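Local coordinates for uncharacterized protein A6V7T0 (Pseudomonas aeruginosa, PDB 3K12) that is of unknown function but belongs to the YjgF-like (endoribonuclease L-PSP) family of small trimeric alpha-beta proteins, at residues Q38-L43 against R103-M108. Residues are numbered along the deposited sequence; the frame is centred on the assembly and turned at random.
Sequences QTRQIL and RWRVEM
Helix segment 38-43 packs against 103-108, a loop that becomes a strand at V106. The axes of 38-43 and 106-108 run nearly parallel, 20° apart, and approach to 8.9 Å. The Q38 side chain is extended beyond CG (chi2 -161°), which carries its amide to the backbone just before the strand. OE1 of Q38 accepts from N of R105 at 2.9 Å in an almost straight bond, the donor tilted from the carbonyl plane. NE2 of Q38 donates to O of R103 at 3.2 Å, close to its own amide plane. A water adds a second donor to OE1 and bridges it to O of V106. Together these bonds fix the rotation of the buried amide; NE2 also donates to O of G33. The R105 side chain crosses that of Q38 at about a right angle, its CG 3.6 Å from NE2 of Q38; its NH1 makes a salt bridge with D72. Further along, CD1 of I42 meets CG1 of V106 at 3.5 Å. M108, modelled as selenomethionine, is extended beyond CG (chi2 -173°), which carries SE to CG2 of I42 (3.8 Å) and CD2 of L43, and CE to CG2 of T39. Helix 35-52 thus covers one face of the mixed sheet at strand 106-113, between 20-26 and 60-67, in the YjgF-like fold.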
loop_
_atom_site.group_PDB
_atom_site.type_symbol
_atom_site.label_atom_id
_atom_site.label_comp_id
_atom_site.label_asym_id
_atom_site.label_seq_id
_atom_site.Cartn_x
_atom_site.Cartn_y
_atom_site.Cartn_z
ATOM N N GLN D 38 -0.104 21.096 4.290
ATOM C CA GLN D 38 0.538 19.805 4.610
ATOM C C GLN D 38 0.744 18.948 3.375
ATOM O O GLN D 38 1.804 18.333 3.206
ATOM C CB GLN D 38 -0.240 19.046 5.654
ATOM C CG GLN D 38 -0.271 19.767 6.998
ATOM C CD GLN D 38 -0.627 18.874 8.157
ATOM O OE1 GLN D 38 -0.467 17.648 8.089
ATOM N NE2 GLN D 38 -1.083 19.478 9.257
ATOM N N THR D 39 -0.235 18.970 2.477
ATOM C CA THR D 39 -0.155 18.231 1.226
ATOM C C THR D 39 0.998 18.771 0.358
ATOM O O THR D 39 1.772 18.012 -0.229
ATOM C CB THR D 39 -1.499 18.264 0.466
ATOM O OG1 THR D 39 -2.521 17.694 1.304
ATOM C CG2 THR D 39 -1.406 17.466 -0.830
ATOM N N ARG D 40 1.116 20.109 0.280
ATOM C CA ARG D 40 2.194 20.717 -0.495
ATOM C C ARG D 40 3.554 20.332 0.085
ATOM O O ARG D 40 4.456 19.990 -0.668
ATOM C CB ARG D 40 2.101 22.239 -0.411
ATOM C CG ARG D 40 0.843 22.825 -0.936
ATOM C CD ARG D 40 0.688 24.349 -0.594
ATOM N NE ARG D 40 -0.512 24.802 -1.287
ATOM C CZ ARG D 40 -0.579 24.848 -2.620
ATOM N NH1 ARG D 40 -1.693 25.189 -3.239
ATOM N NH2 ARG D 40 0.498 24.541 -3.321
ATOM N N GLN D 41 3.693 20.446 1.403
ATOM C CA GLN D 41 4.953 20.065 2.079
ATOM C C GLN D 41 5.366 18.634 1.730
ATOM O O GLN D 41 6.536 18.371 1.415
ATOM C CB GLN D 41 4.862 20.165 3.592
ATOM C CG GLN D 41 4.844 21.593 4.162
ATOM C CD GLN D 41 4.701 21.564 5.661
ATOM O OE1 GLN D 41 5.531 20.981 6.365
ATOM N NE2 GLN D 41 3.616 22.158 6.170
ATOM N N ILE D 42 4.395 17.721 1.797
ATOM C CA ILE D 42 4.639 16.311 1.523
ATOM C C ILE D 42 5.013 16.102 0.071
ATOM O O ILE D 42 5.996 15.434 -0.217
ATOM C CB ILE D 42 3.418 15.467 1.920
ATOM C CG1 ILE D 42 3.283 15.398 3.449
ATOM C CG2 ILE D 42 3.505 14.048 1.297
ATOM C CD1 ILE D 42 1.907 14.984 3.902
ATOM N N LEU D 43 4.235 16.667 -0.862
ATOM C CA LEU D 43 4.559 16.502 -2.251
ATOM C C LEU D 43 5.894 17.129 -2.608
ATOM O O LEU D 43 6.611 16.601 -3.465
ATOM C CB LEU D 43 3.442 17.039 -3.158
ATOM C CG LEU D 43 2.129 16.227 -3.070
ATOM C CD1 LEU D 43 0.997 17.037 -3.741
ATOM C CD2 LEU D 43 2.287 14.910 -3.785
ATOM N N ARG D 103 -1.566 15.863 14.945
ATOM C CA ARG D 103 -1.403 17.082 14.163
ATOM C C ARG D 103 -1.331 16.811 12.654
ATOM O O ARG D 103 -1.558 17.711 11.864
ATOM C CB ARG D 103 -0.143 17.860 14.563
ATOM C CG ARG D 103 -0.157 18.470 15.971
ATOM C CD ARG D 103 1.240 19.039 16.336
ATOM N NE ARG D 103 2.292 18.025 16.215
ATOM C CZ ARG D 103 3.594 18.266 16.072
ATOM N NH1 ARG D 103 4.066 19.512 16.032
ATOM N NH2 ARG D 103 4.433 17.244 15.960
ATOM N N TRP D 104 -0.986 15.580 12.264
ATOM C CA TRP D 104 -0.845 15.237 10.856
ATOM C C TRP D 104 -2.213 15.111 10.209
ATOM O O TRP D 104 -3.060 14.377 10.717
ATOM C CB TRP D 104 -0.154 13.881 10.740
ATOM C CG TRP D 104 1.262 13.874 11.256
ATOM C CD1 TRP D 104 2.078 14.957 11.476
ATOM C CD2 TRP D 104 2.026 12.719 11.593
ATOM N NE1 TRP D 104 3.308 14.535 11.939
ATOM C CE2 TRP D 104 3.300 13.164 12.017
ATOM C CE3 TRP D 104 1.763 11.347 11.574
ATOM C CZ2 TRP D 104 4.302 12.278 12.419
ATOM C CZ3 TRP D 104 2.767 10.464 11.987
ATOM C CH2 TRP D 104 4.006 10.937 12.407
ATOM N N ARG D 105 -2.428 15.808 9.095
ATOM C CA ARG D 105 -3.729 15.765 8.434
ATOM C C ARG D 105 -3.700 14.732 7.316
ATOM O O ARG D 105 -4.760 14.310 6.840
ATOM C CB ARG D 105 -4.113 17.145 7.861
ATOM C CG ARG D 105 -4.407 18.185 8.949
ATOM C CD ARG D 105 -4.749 19.555 8.371
ATOM N NE ARG D 105 -5.102 20.451 9.482
ATOM C CZ ARG D 105 -6.293 20.509 10.073
ATOM N NH1 ARG D 105 -7.319 19.780 9.650
ATOM N NH2 ARG D 105 -6.471 21.333 11.105
ATOM N N VAL D 106 -2.501 14.315 6.914
ATOM C CA VAL D 106 -2.377 13.394 5.792
ATOM C C VAL D 106 -0.997 12.741 5.817
ATOM O O VAL D 106 -0.017 13.310 6.306
ATOM C CB VAL D 106 -2.631 14.106 4.425
ATOM C CG1 VAL D 106 -1.594 15.193 4.136
ATOM C CG2 VAL D 106 -2.740 13.082 3.277
ATOM N N GLU D 107 -0.938 11.522 5.295
ATOM C CA GLU D 107 0.304 10.799 5.154
ATOM C C GLU D 107 0.261 10.085 3.818
ATOM O O GLU D 107 -0.788 9.549 3.447
ATOM C CB GLU D 107 0.470 9.803 6.294
ATOM C CG GLU D 107 1.766 8.973 6.195
ATOM C CD GLU D 107 2.134 8.224 7.484
ATOM O OE1 GLU D 107 3.132 7.443 7.450
ATOM O OE2 GLU D 107 1.473 8.415 8.523
HETATM N N MSE D 108 1.370 10.098 3.087
HETATM C CA MSE D 108 1.444 9.453 1.762
HETATM C C MSE D 108 2.556 8.428 1.739
HETATM O O MSE D 108 3.615 8.615 2.376
HETATM C CB MSE D 108 1.736 10.475 0.696
HETATM C CG MSE D 108 0.533 11.386 0.486
HETATM SE SE MSE D 108 0.807 12.570 -1.016
HETATM C CE MSE D 108 -0.741 13.711 -0.812
HETATM O O HOH W 1 1.184 15.516 7.592
#